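Local coordinates for protein DyP2 (Amycolatopsis sp. ATCC 39116, PDB 4G2C) that probably uses a haem cofactor and peroxide to oxidise dyes and lignin-related compounds, and also binds a manganese(II) ion at a separate site, at residues 72-77 / 125-130; 149-154 / 444-449; 216-221 / 328-333; 283-288 / 391-396. One frame throughout, in Å; residues are numbered along the deposited sequence.

Contact 1. Residues 72-77 / 125-130; sequences LGFGDA and ATLGVT
The Phe74 ring meets the 125-130 segment at its rim: methyl CG2 of Thr126 lies near the ring plane, 4.0 Å from CD2, while Leu127 approaches obliquely, its CG 4.1 Å from CE2. Ala80 of helix 77-88 and Ala166 of strand 166-172 also touch this side chain, at the end of strand 66-74. The closest part of the pairing lies at the root of the ring, where Thr126 CG2 comes within 3.4 Å of Phe74 CB. With chi1 of Thr126 at -75°, the methyl stands anti to the backbone N, which points it at Phe74, while OG1 lies beside that N. Beside this pair, Ala77 CB presses against the Thr126 carbonyl oxygen at 3.0 Å, a tight contact with no hydrogen bond, and Leu127 CD2 packs 3.9 Å from Ala77 O. Where the helical segment ends, Gly128 has positive phi in a Schellman motif, and one of its two bonds runs from Gly128 N to Ala125 O. On the other segment, Asp76 is the N-cap of helix 77-88, its OD2 bonded to Glu79 N. This is a strand-to-helix connection of the DyP alpha+beta domain, covered by the C-terminal end of helix 121-127.

Contact 2. Residues 149-154 / 444-449; sequences ADPAVT and IGQGAR. With HEM (protoporphyrin IX containing Fe), chain C.
Gln446 and Asp150 provide the polar link between the two loops. Gln446 NE2 donates to Asp150 OD1 at 2.6 Å along a nearly straight line (176°). The acceptor lies in the plane of the amide, whereas the donor reaches the carboxylate on its anti side, somewhat out of plane, and the two flat groups stand perpendicular. Arg274 forms a salt bridge to the same oxygen, which would probably help keep Asp150 ionised. NE2 is bonded to Leu148 O as well, fixing the rotation of the amide, while Gln446 N is bonded to Asn425 OD1. Ala149 O also lies near NE2, but at too poor an angle for a bond.

Van der Waals packing accompanies it: Ala149 CB rests 3.9 Å from Gln446 CB, and Pro151 CD lies 4.0 Å from OE1 of Gln446. Ala149 takes positive phi in a Schellman motif that ends helix 145-148, so the chain leaves the helix here within the DyP alpha+beta domain. Across from its methyl, Gly447 adopts backbone angles at which a CB would collide with the preceding carbonyl oxygen.

Within the 444-449 turn, Arg449 NH2 donates in plane to a lone pair of Gly445 O at 2.8 Å, and NH1 bonds to Pro442 O and Ile470 O.

Haem packing falls to Ile444. CG2 lies 3.5 Å from haem CHC and CD1 3.6 Å from haem C2C, both methyls on the same face of the porphyrin, opposite to the one on which Asp219 lies.

Contact 3. Residues 216-221 / 328-333; sequences GYVDGR and HPVGND. With HEM (protoporphyrin IX containing Fe), chain C.
Arg221 reaches the 328-333 loop through its guanidinium, where NE donates to Val330 O at 2.8 Å with an N-H...O angle of 167°. The oxygen lies in the guanidinium plane, but the donor stands well above the plane of the carbonyl, away from its lone pairs. NH2 adds a weak bond to the same oxygen at 3.3 Å and a weak, long ion pair with Asp239, while NH1 forms a salt bridge with Glu234. A chi1 of 171° sets CG anti to the backbone N, 3.8 Å from Val330 CG1, and the bend at chi2 then turns CD and the guanidinium along Val330 toward its carbonyl oxygen. Asn332 CB lies over one face of the guanidinium, offset toward its rim, 3.5 Å from CZ. If a leucine took the place of this arginine, Val330 O would probably lose its donor and Glu234 its positive mate.

Gly216 to Gly220 read as the GXXDG motif of dye-decolorising peroxidases, whose aspartate (here Asp219) lies in the haem pocket. The backbone just beyond it runs beside a haem propionate; Arg221 N lies close enough to haem O2A for a hydrogen bond, though that oxygen is crowded in the model and its place doubtful. Tyr217 CB packs 3.6 Å from the haem methyl CMA.

Asn332 OD1 accepts from Arg357 NH2, which is itself hydrogen-bonded to the haem, making Asn332 a second-shell residue. Asn332 N is held by Asp239 OD1. Between the two valines, contact is slight: CG2 of Val218 and CG2 of Val330 approach to 4.5 Å.

Contact 4. Residues 283-288 / 391-396; sequences FKEAER and LPPRLR. With MN (manganese (II) ion), chain D.
Lys284 begins its path against Pro393, with CB 4.0 Å from the proline CG. Next, CG crosses 4.1 Å from CG of Arg396. A bend at chi2 (-50°) then turns the rest of the chain from the proline toward the manganese site, where NZ forms a 2.7 Å salt bridge with Glu287 OE1, meeting it from above the carboxylate plane. Phe215 O accepts from NZ too. The other oxygen of that carboxylate, Glu287 OE2, binds manganese at 2.3 Å, and Glu313 and a water are further ligands of the metal. A methionine in place of the lysine would probably leave Glu287 OE1 without its charged partner and the metal-binding carboxylate less firmly placed.

Pro393 is the shared surface for the helix: Glu285 CG lies 3.5 Å from its CB, and Arg288 NH1 stands 4.0 Å from its CG. Arg396 sends its guanidinium elsewhere, to a salt bridge with Asp385 and a bond to Ala389 O. The contact thus lays one side of helix 280-293 on the short 3-10 turn 393-395, within the loop that joins strand 374-380 to strand 402-409.

From the N terminus, contact 1 closes first, joining the end of strand 66-74 to the end of helix 121-127 within the DyP domain, in series with the rest and about 15 Å or more from them (nearest atoms). Contact 2 then spans 290 residues, tying the loop after helix 145-148 to the one before strand 453-454. Contacts 3 and 4 both nest inside it and cross each other, since segments 216-221, 283-288, 328-333 and 391-396 alternate. They meet where Tyr217 OH, 2.9 Å from Glu287 OE1, probably forms a weak hydrogen bond with it. Contacts 2 and 3 both reach the haem; through Tyr217, contact 3 also connects the haem pocket to the manganese site of contact 4.

Contact 1. Residues 72-77 / 125-130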
# COMPACT_ATOMS: atom_id res chain seq x y z
N LEU A 72 -4.12 3.06 19.78
CA LEU A 72 -4.76 3.07 21.10
C LEU A 72 -4.20 1.97 22.00
O LEU A 72 -3.65 0.97 21.51
CB LEU A 72 -6.26 2.86 20.94
CG LEU A 72 -7.00 3.78 19.97
CD1 LEU A 72 -8.49 3.48 19.98
CD2 LEU A 72 -6.74 5.26 20.27
N GLY A 73 -4.35 2.17 23.31
CA GLY A 73 -4.07 1.15 24.31
C GLY A 73 -5.31 0.93 25.17
O GLY A 73 -5.95 1.89 25.55
N PHE A 74 -5.65 -0.33 25.44
CA PHE A 74 -6.82 -0.65 26.24
C PHE A 74 -6.45 -0.86 27.71
O PHE A 74 -5.84 -1.87 28.08
CB PHE A 74 -7.50 -1.92 25.71
CG PHE A 74 -8.09 -1.77 24.33
CD1 PHE A 74 -8.36 -0.50 23.80
CD2 PHE A 74 -8.39 -2.89 23.55
CE1 PHE A 74 -8.91 -0.35 22.53
CE2 PHE A 74 -8.93 -2.75 22.29
CZ PHE A 74 -9.20 -1.48 21.77
N GLY A 75 -6.83 0.10 28.56
CA GLY A 75 -6.62 -0.00 30.00
C GLY A 75 -7.60 -0.91 30.73
O GLY A 75 -7.25 -1.53 31.74
N ASP A 76 -8.84 -0.99 30.24
CA ASP A 76 -9.87 -1.84 30.84
C ASP A 76 -10.74 -2.50 29.77
O ASP A 76 -11.19 -1.85 28.83
CB ASP A 76 -10.74 -1.02 31.80
CG ASP A 76 -11.90 -1.82 32.35
OD1 ASP A 76 -11.68 -2.62 33.29
OD2 ASP A 76 -13.03 -1.67 31.86
N ALA A 77 -10.98 -3.80 29.90
CA ALA A 77 -11.64 -4.54 28.82
C ALA A 77 -13.08 -4.10 28.60
O ALA A 77 -13.49 -3.87 27.46
CB ALA A 77 -11.56 -6.04 29.06
N ALA A 125 -6.74 -9.93 22.83
CA ALA A 125 -6.44 -10.54 24.12
C ALA A 125 -6.99 -9.69 25.28
O ALA A 125 -7.60 -10.22 26.20
CB ALA A 125 -4.92 -10.79 24.28
N THR A 126 -6.79 -8.38 25.22
CA THR A 126 -7.34 -7.49 26.24
C THR A 126 -8.86 -7.57 26.32
O THR A 126 -9.44 -7.46 27.40
CB THR A 126 -6.97 -6.02 25.99
OG1 THR A 126 -5.60 -5.80 26.33
CG2 THR A 126 -7.82 -5.11 26.87
N LEU A 127 -9.50 -7.72 25.17
CA LEU A 127 -10.95 -7.78 25.12
C LEU A 127 -11.45 -9.16 25.54
O LEU A 127 -12.64 -9.35 25.82
CB LEU A 127 -11.45 -7.46 23.71
CG LEU A 127 -11.29 -6.04 23.16
CD1 LEU A 127 -11.72 -5.97 21.71
CD2 LEU A 127 -12.08 -5.01 23.99
N GLY A 128 -10.54 -10.13 25.57
CA GLY A 128 -10.90 -11.52 25.78
C GLY A 128 -11.76 -12.11 24.66
O GLY A 128 -12.73 -12.82 24.93
N VAL A 129 -11.40 -11.84 23.41
CA VAL A 129 -12.22 -12.29 22.28
C VAL A 129 -11.47 -13.24 21.33
O VAL A 129 -10.26 -13.09 21.11
CB VAL A 129 -12.76 -11.07 21.48
CG1 VAL A 129 -13.36 -11.51 20.18
CG2 VAL A 129 -13.78 -10.28 22.30
N THR A 130 -12.17 -14.22 20.78
CA THR A 130 -11.57 -15.11 19.79
C THR A 130 -10.94 -14.31 18.65
O THR A 130 -11.62 -13.53 17.99
CB THR A 130 -12.60 -16.05 19.16
OG1 THR A 130 -13.14 -16.93 20.16
CG2 THR A 130 -11.95 -16.86 18.01

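Contact 2. Residues 149-154 / 444-449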
# COMPACT_ATOMS: atom_id res chain seq x y z
N ALA A 149 14.18 -8.31 7.58
CA ALA A 149 15.41 -7.54 7.72
C ALA A 149 15.12 -6.10 8.12
O ALA A 149 15.80 -5.18 7.67
CB ALA A 149 16.26 -7.60 6.42
N ASP A 150 14.10 -5.90 8.95
CA ASP A 150 13.77 -4.59 9.50
C ASP A 150 14.81 -4.12 10.52
O ASP A 150 15.51 -4.92 11.14
CB ASP A 150 12.41 -4.62 10.21
CG ASP A 150 11.24 -4.43 9.26
OD1 ASP A 150 11.43 -3.91 8.12
OD2 ASP A 150 10.11 -4.80 9.65
N PRO A 151 14.90 -2.81 10.72
CA PRO A 151 15.69 -2.38 11.87
C PRO A 151 15.09 -2.97 13.15
O PRO A 151 13.87 -3.15 13.23
CB PRO A 151 15.56 -0.86 11.85
CG PRO A 151 14.59 -0.53 10.71
CD PRO A 151 14.56 -1.70 9.81
N ALA A 152 15.95 -3.29 14.12
CA ALA A 152 15.49 -3.76 15.43
C ALA A 152 14.48 -2.79 16.03
O ALA A 152 14.51 -1.60 15.75
CB ALA A 152 16.66 -3.94 16.38
N VAL A 153 13.59 -3.33 16.86
CA VAL A 153 12.53 -2.53 17.47
C VAL A 153 13.09 -1.36 18.27
O VAL A 153 12.43 -0.33 18.36
CB VAL A 153 11.60 -3.42 18.34
CG1 VAL A 153 10.62 -2.56 19.14
CG2 VAL A 153 10.86 -4.43 17.46
N THR A 154 14.29 -1.52 18.84
CA THR A 154 14.91 -0.46 19.63
C THR A 154 15.26 0.77 18.80
O THR A 154 15.50 1.85 19.35
CB THR A 154 16.19 -0.91 20.41
OG1 THR A 154 17.19 -1.37 19.49
CG2 THR A 154 15.86 -2.00 21.45
N ILE A 444 12.74 -0.39 -1.75
CA ILE A 444 12.32 -0.90 -0.44
C ILE A 444 13.10 -2.12 0.05
O ILE A 444 12.79 -2.65 1.12
CB ILE A 444 10.83 -1.28 -0.43
CG1 ILE A 444 10.55 -2.41 -1.43
CG2 ILE A 444 9.98 -0.05 -0.71
CD1 ILE A 444 9.18 -3.07 -1.26
N GLY A 445 14.08 -2.57 -0.73
CA GLY A 445 14.86 -3.74 -0.35
C GLY A 445 15.65 -3.55 0.95
O GLY A 445 16.27 -2.49 1.16
N GLN A 446 15.62 -4.57 1.81
CA GLN A 446 16.30 -4.50 3.11
C GLN A 446 17.34 -5.60 3.25
O GLN A 446 17.19 -6.71 2.72
CB GLN A 446 15.28 -4.53 4.26
CG GLN A 446 14.41 -3.27 4.28
CD GLN A 446 13.53 -3.11 5.53
OE1 GLN A 446 13.32 -1.98 5.97
NE2 GLN A 446 12.99 -4.20 6.06
N GLY A 447 18.41 -5.28 3.97
CA GLY A 447 19.55 -6.17 4.08
C GLY A 447 20.72 -5.67 3.25
O GLY A 447 20.68 -4.54 2.70
N ALA A 448 21.76 -6.50 3.16
CA ALA A 448 22.97 -6.15 2.41
C ALA A 448 22.66 -5.95 0.92
O ALA A 448 21.85 -6.67 0.35
CB ALA A 448 24.04 -7.22 2.59
N ARG A 449 23.29 -4.94 0.32
CA ARG A 449 23.08 -4.59 -1.08
C ARG A 449 24.41 -4.65 -1.82
O ARG A 449 25.47 -4.50 -1.21
CB ARG A 449 22.54 -3.16 -1.18
CG ARG A 449 21.12 -2.95 -0.61
CD ARG A 449 20.59 -1.53 -0.90
NE ARG A 449 19.20 -1.37 -0.50
CZ ARG A 449 18.36 -0.50 -1.05
NH1 ARG A 449 18.75 0.30 -2.05
NH2 ARG A 449 17.11 -0.44 -0.63
CHA HEM C . 3.90 0.47 -6.96
CHB HEM C . 6.67 3.65 -4.54
CHC HEM C . 6.58 0.82 -0.59
CHD HEM C . 4.51 -2.66 -3.25
C1A HEM C . 4.64 1.58 -6.65
C2A HEM C . 4.87 2.71 -7.53
C3A HEM C . 5.63 3.58 -6.85
C4A HEM C . 5.90 3.05 -5.53
CMA HEM C . 6.14 4.94 -7.37
CAA HEM C . 4.31 2.84 -8.97
CBA HEM C . 2.89 3.40 -8.92
CGA HEM C . 1.86 2.31 -8.72
O1A HEM C . 1.83 1.33 -9.49
O2A HEM C . 1.05 2.40 -7.78
C1B HEM C . 6.91 3.18 -3.25
C2B HEM C . 7.66 3.83 -2.19
C3B HEM C . 7.62 3.03 -1.10
C4B HEM C . 6.84 1.87 -1.43
CMB HEM C . 8.39 5.20 -2.32
CAB HEM C . 8.24 3.25 0.30
CBB HEM C . 8.57 4.47 0.72
C1C HEM C . 6.08 -0.40 -0.99
C2C HEM C . 6.07 -1.62 -0.20
C3C HEM C . 5.48 -2.58 -0.94
C4C HEM C . 5.11 -1.99 -2.21
CMC HEM C . 6.62 -1.77 1.25
CAC HEM C . 5.27 -4.07 -0.56
CBC HEM C . 6.01 -4.66 0.39
C1D HEM C . 4.11 -2.13 -4.45
C2D HEM C . 3.28 -2.83 -5.40
C3D HEM C . 3.09 -1.83 -6.54
C4D HEM C . 3.82 -0.66 -6.18
CMD HEM C . 2.71 -4.25 -5.27
CAD HEM C . 2.32 -2.03 -7.83
CBD HEM C . 3.22 -2.91 -8.67
CGD HEM C . 2.41 -3.23 -9.89
O1D HEM C . 1.29 -3.78 -9.71
O2D HEM C . 2.87 -2.89 -11.01
NA HEM C . 5.27 1.82 -5.44
NB HEM C . 6.43 1.99 -2.74
NC HEM C . 5.48 -0.67 -2.22
ND HEM C . 4.40 -0.87 -4.95
FE HEM C . 5.59 0.56 -3.89

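Contact 3. Residues 216-221 / 328-333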
# COMPACT_ATOMS: atom_id res chain seq x y z
N GLY A 216 8.73 11.81 -5.93
CA GLY A 216 8.16 12.47 -7.10
C GLY A 216 7.37 11.58 -8.06
O GLY A 216 6.87 12.05 -9.09
N TYR A 217 7.22 10.30 -7.73
CA TYR A 217 6.64 9.37 -8.69
C TYR A 217 5.16 9.10 -8.40
O TYR A 217 4.77 8.92 -7.25
CB TYR A 217 7.41 8.05 -8.72
CG TYR A 217 8.82 8.16 -9.19
CD1 TYR A 217 9.80 8.74 -8.39
CD2 TYR A 217 9.20 7.68 -10.45
CE1 TYR A 217 11.11 8.84 -8.81
CE2 TYR A 217 10.52 7.78 -10.89
CZ TYR A 217 11.46 8.36 -10.07
OH TYR A 217 12.77 8.48 -10.49
N VAL A 218 4.35 9.08 -9.45
CA VAL A 218 2.97 8.64 -9.35
C VAL A 218 2.93 7.35 -8.53
O VAL A 218 3.63 6.40 -8.81
CB VAL A 218 2.35 8.41 -10.73
CG1 VAL A 218 0.94 7.83 -10.59
CG2 VAL A 218 2.29 9.70 -11.52
N ASP A 219 2.12 7.32 -7.48
CA ASP A 219 2.09 6.11 -6.69
C ASP A 219 0.65 5.62 -6.59
O ASP A 219 -0.28 6.41 -6.73
CB ASP A 219 2.76 6.34 -5.32
CG ASP A 219 1.93 7.21 -4.40
OD1 ASP A 219 1.06 7.96 -4.88
OD2 ASP A 219 2.15 7.15 -3.17
N GLY A 220 0.46 4.33 -6.38
CA GLY A 220 -0.90 3.81 -6.30
C GLY A 220 -1.71 3.81 -7.59
O GLY A 220 -2.91 4.05 -7.57
N ARG A 221 -1.06 3.53 -8.72
CA ARG A 221 -1.77 3.37 -9.99
C ARG A 221 -2.32 1.94 -10.13
O ARG A 221 -3.46 1.73 -10.54
CB ARG A 221 -0.83 3.67 -11.17
CG ARG A 221 -1.43 3.33 -12.54
CD ARG A 221 -2.69 4.14 -12.81
NE ARG A 221 -3.30 3.86 -14.10
CZ ARG A 221 -4.20 2.90 -14.31
NH1 ARG A 221 -4.58 2.12 -13.31
NH2 ARG A 221 -4.72 2.73 -15.52
N HIS A 328 -2.05 10.32 -20.15
CA HIS A 328 -3.39 10.71 -20.55
C HIS A 328 -4.26 9.49 -20.91
O HIS A 328 -4.68 9.35 -22.05
CB HIS A 328 -3.35 11.68 -21.73
CG HIS A 328 -2.35 12.79 -21.59
ND1 HIS A 328 -2.66 13.99 -20.99
CD2 HIS A 328 -1.06 12.88 -22.00
CE1 HIS A 328 -1.60 14.78 -21.03
NE2 HIS A 328 -0.61 14.13 -21.63
N PRO A 329 -4.55 8.63 -19.92
CA PRO A 329 -4.04 8.82 -18.56
C PRO A 329 -2.86 7.90 -18.30
O PRO A 329 -2.43 7.16 -19.19
CB PRO A 329 -5.23 8.41 -17.69
CG PRO A 329 -5.88 7.30 -18.48
CD PRO A 329 -5.59 7.58 -19.96
N VAL A 330 -2.32 7.96 -17.09
CA VAL A 330 -1.28 7.04 -16.68
C VAL A 330 -1.78 5.63 -16.96
O VAL A 330 -2.84 5.26 -16.48
CB VAL A 330 -1.00 7.17 -15.18
CG1 VAL A 330 0.02 6.10 -14.74
CG2 VAL A 330 -0.49 8.58 -14.86
N GLY A 331 -1.03 4.86 -17.73
CA GLY A 331 -1.50 3.52 -18.09
C GLY A 331 -1.13 2.45 -17.09
O GLY A 331 -0.22 2.62 -16.30
N ASN A 332 -1.84 1.32 -17.14
CA ASN A 332 -1.48 0.13 -16.37
C ASN A 332 -1.64 -1.16 -17.18
O ASN A 332 -1.42 -2.26 -16.66
CB ASN A 332 -2.31 0.02 -15.08
CG ASN A 332 -1.65 -0.87 -14.05
OD1 ASN A 332 -0.44 -0.81 -13.87
ND2 ASN A 332 -2.43 -1.72 -13.39
N ASP A 333 -2.02 -1.03 -18.45
CA ASP A 333 -2.26 -2.17 -19.31
C ASP A 333 -0.99 -2.66 -20.00
O ASP A 333 -0.79 -2.43 -21.20
CB ASP A 333 -3.30 -1.81 -20.36
CG ASP A 333 -3.99 -3.02 -20.91
OD1 ASP A 333 -3.78 -4.11 -20.35
OD2 ASP A 333 -4.73 -2.88 -21.91
CHA HEM C . 3.90 0.47 -6.96
CHB HEM C . 6.67 3.65 -4.54
CHC HEM C . 6.58 0.82 -0.59
CHD HEM C . 4.51 -2.66 -3.25
C1A HEM C . 4.64 1.58 -6.65
C2A HEM C . 4.87 2.71 -7.53
C3A HEM C . 5.63 3.58 -6.85
C4A HEM C . 5.90 3.05 -5.53
CMA HEM C . 6.14 4.94 -7.37
CAA HEM C . 4.31 2.84 -8.97
CBA HEM C . 2.89 3.40 -8.92
CGA HEM C . 1.86 2.31 -8.72
O1A HEM C . 1.83 1.33 -9.49
O2A HEM C . 1.05 2.40 -7.78
C1B HEM C . 6.91 3.18 -3.25
C2B HEM C . 7.66 3.83 -2.19
C3B HEM C . 7.62 3.03 -1.10
C4B HEM C . 6.84 1.87 -1.43
CMB HEM C . 8.39 5.20 -2.32
CAB HEM C . 8.24 3.25 0.30
CBB HEM C . 8.57 4.47 0.72
C1C HEM C . 6.08 -0.40 -0.99
C2C HEM C . 6.07 -1.62 -0.20
C3C HEM C . 5.48 -2.58 -0.94
C4C HEM C . 5.11 -1.99 -2.21
CMC HEM C . 6.62 -1.77 1.25
CAC HEM C . 5.27 -4.07 -0.56
CBC HEM C . 6.01 -4.66 0.39
C1D HEM C . 4.11 -2.13 -4.45
C2D HEM C . 3.28 -2.83 -5.40
C3D HEM C . 3.09 -1.83 -6.54
C4D HEM C . 3.82 -0.66 -6.18
CMD HEM C . 2.71 -4.25 -5.27
CAD HEM C . 2.32 -2.03 -7.83
CBD HEM C . 3.22 -2.91 -8.67
CGD HEM C . 2.41 -3.23 -9.89
O1D HEM C . 1.29 -3.78 -9.71
O2D HEM C . 2.87 -2.89 -11.01
NA HEM C . 5.27 1.82 -5.44
NB HEM C . 6.43 1.99 -2.74
NC HEM C . 5.48 -0.67 -2.22
ND HEM C . 4.40 -0.87 -4.95
FE HEM C . 5.59 0.56 -3.89

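Contact 4. Residues 283-288 / 391-396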
# COMPACT_ATOMS: atom_id res chain seq x y z
N PHE A 283 17.97 9.82 -2.45
CA PHE A 283 17.38 9.11 -3.58
C PHE A 283 17.65 9.87 -4.88
O PHE A 283 17.94 9.26 -5.91
CB PHE A 283 15.87 8.86 -3.38
CG PHE A 283 15.29 7.90 -4.37
CD1 PHE A 283 15.37 6.53 -4.16
CD2 PHE A 283 14.69 8.36 -5.54
CE1 PHE A 283 14.85 5.64 -5.09
CE2 PHE A 283 14.16 7.48 -6.46
CZ PHE A 283 14.25 6.12 -6.24
N LYS A 284 17.55 11.20 -4.82
CA LYS A 284 17.84 12.03 -5.99
C LYS A 284 19.33 12.06 -6.32
O LYS A 284 19.70 12.21 -7.48
CB LYS A 284 17.31 13.45 -5.81
CG LYS A 284 15.82 13.55 -5.83
CD LYS A 284 15.22 12.83 -7.04
CE LYS A 284 13.70 12.99 -7.05
NZ LYS A 284 13.04 12.17 -8.09
N GLU A 285 20.18 11.92 -5.31
CA GLU A 285 21.60 11.87 -5.55
C GLU A 285 21.87 10.55 -6.24
O GLU A 285 22.66 10.46 -7.19
CB GLU A 285 22.39 11.94 -4.23
CG GLU A 285 22.42 13.32 -3.59
CD GLU A 285 23.19 13.34 -2.27
OE1 GLU A 285 23.12 12.34 -1.52
OE2 GLU A 285 23.87 14.34 -1.99
N ALA A 286 21.19 9.53 -5.75
CA ALA A 286 21.32 8.20 -6.33
C ALA A 286 20.89 8.22 -7.79
O ALA A 286 21.57 7.63 -8.61
CB ALA A 286 20.54 7.16 -5.53
N GLU A 287 19.78 8.88 -8.10
CA GLU A 287 19.36 9.01 -9.51
C GLU A 287 20.49 9.65 -10.30
O GLU A 287 20.87 9.16 -11.38
CB GLU A 287 18.08 9.85 -9.70
CG GLU A 287 16.81 9.31 -9.04
CD GLU A 287 15.53 10.09 -9.41
OE1 GLU A 287 14.52 9.94 -8.68
OE2 GLU A 287 15.51 10.84 -10.43
N ARG A 288 21.04 10.74 -9.76
CA ARG A 288 22.10 11.47 -10.44
C ARG A 288 23.32 10.58 -10.71
O ARG A 288 23.80 10.50 -11.84
CB ARG A 288 22.52 12.70 -9.64
CG ARG A 288 23.66 13.49 -10.28
CD ARG A 288 24.37 14.35 -9.24
NE ARG A 288 24.92 13.53 -8.16
CZ ARG A 288 24.93 13.89 -6.88
NH1 ARG A 288 24.42 15.06 -6.51
NH2 ARG A 288 25.46 13.09 -5.96
N LEU A 391 14.97 20.67 -9.40
CA LEU A 391 15.86 21.16 -8.35
C LEU A 391 16.98 20.17 -8.07
O LEU A 391 16.80 18.97 -8.23
CB LEU A 391 15.08 21.40 -7.04
CG LEU A 391 13.86 22.32 -7.06
CD1 LEU A 391 13.11 22.26 -5.74
CD2 LEU A 391 14.26 23.75 -7.39
N PRO A 392 18.14 20.67 -7.63
CA PRO A 392 19.21 19.75 -7.26
C PRO A 392 18.86 19.01 -5.97
O PRO A 392 18.06 19.50 -5.17
CB PRO A 392 20.40 20.68 -7.06
CG PRO A 392 19.77 21.97 -6.61
CD PRO A 392 18.48 22.07 -7.37
N PRO A 393 19.47 17.83 -5.78
CA PRO A 393 19.23 16.96 -4.64
C PRO A 393 19.32 17.67 -3.29
O PRO A 393 18.56 17.32 -2.39
CB PRO A 393 20.34 15.92 -4.77
CG PRO A 393 20.53 15.80 -6.24
CD PRO A 393 20.31 17.19 -6.80
N ARG A 394 20.22 18.63 -3.16
CA ARG A 394 20.45 19.29 -1.87
C ARG A 394 19.22 20.06 -1.38
O ARG A 394 19.08 20.32 -0.19
CB ARG A 394 21.68 20.22 -1.93
CG ARG A 394 21.61 21.31 -3.02
CD ARG A 394 22.87 22.21 -3.04
NE ARG A 394 22.80 23.25 -4.06
CZ ARG A 394 22.14 24.41 -3.92
NH1 ARG A 394 21.49 24.69 -2.80
NH2 ARG A 394 22.13 25.29 -4.92
N LEU A 395 18.33 20.43 -2.29
CA LEU A 395 17.12 21.14 -1.89
C LEU A 395 15.96 20.20 -1.52
O LEU A 395 14.87 20.66 -1.17
CB LEU A 395 16.71 22.17 -2.95
CG LEU A 395 17.69 23.34 -3.12
CD1 LEU A 395 17.11 24.43 -3.98
CD2 LEU A 395 18.14 23.92 -1.77
N ARG A 396 16.18 18.89 -1.58
CA ARG A 396 15.15 17.94 -1.16
C ARG A 396 15.28 17.57 0.32
O ARG A 396 16.38 17.49 0.86
CB ARG A 396 15.20 16.66 -2.01
CG ARG A 396 15.25 16.89 -3.51
CD ARG A 396 13.99 17.54 -4.02
NE ARG A 396 13.99 17.58 -5.48
CZ ARG A 396 13.03 18.13 -6.22
NH1 ARG A 396 11.98 18.70 -5.64
NH2 ARG A 396 13.13 18.11 -7.54
MN MN D . 14.04 11.87 -11.88
O HOH W 1 13.13 10.13 -13.11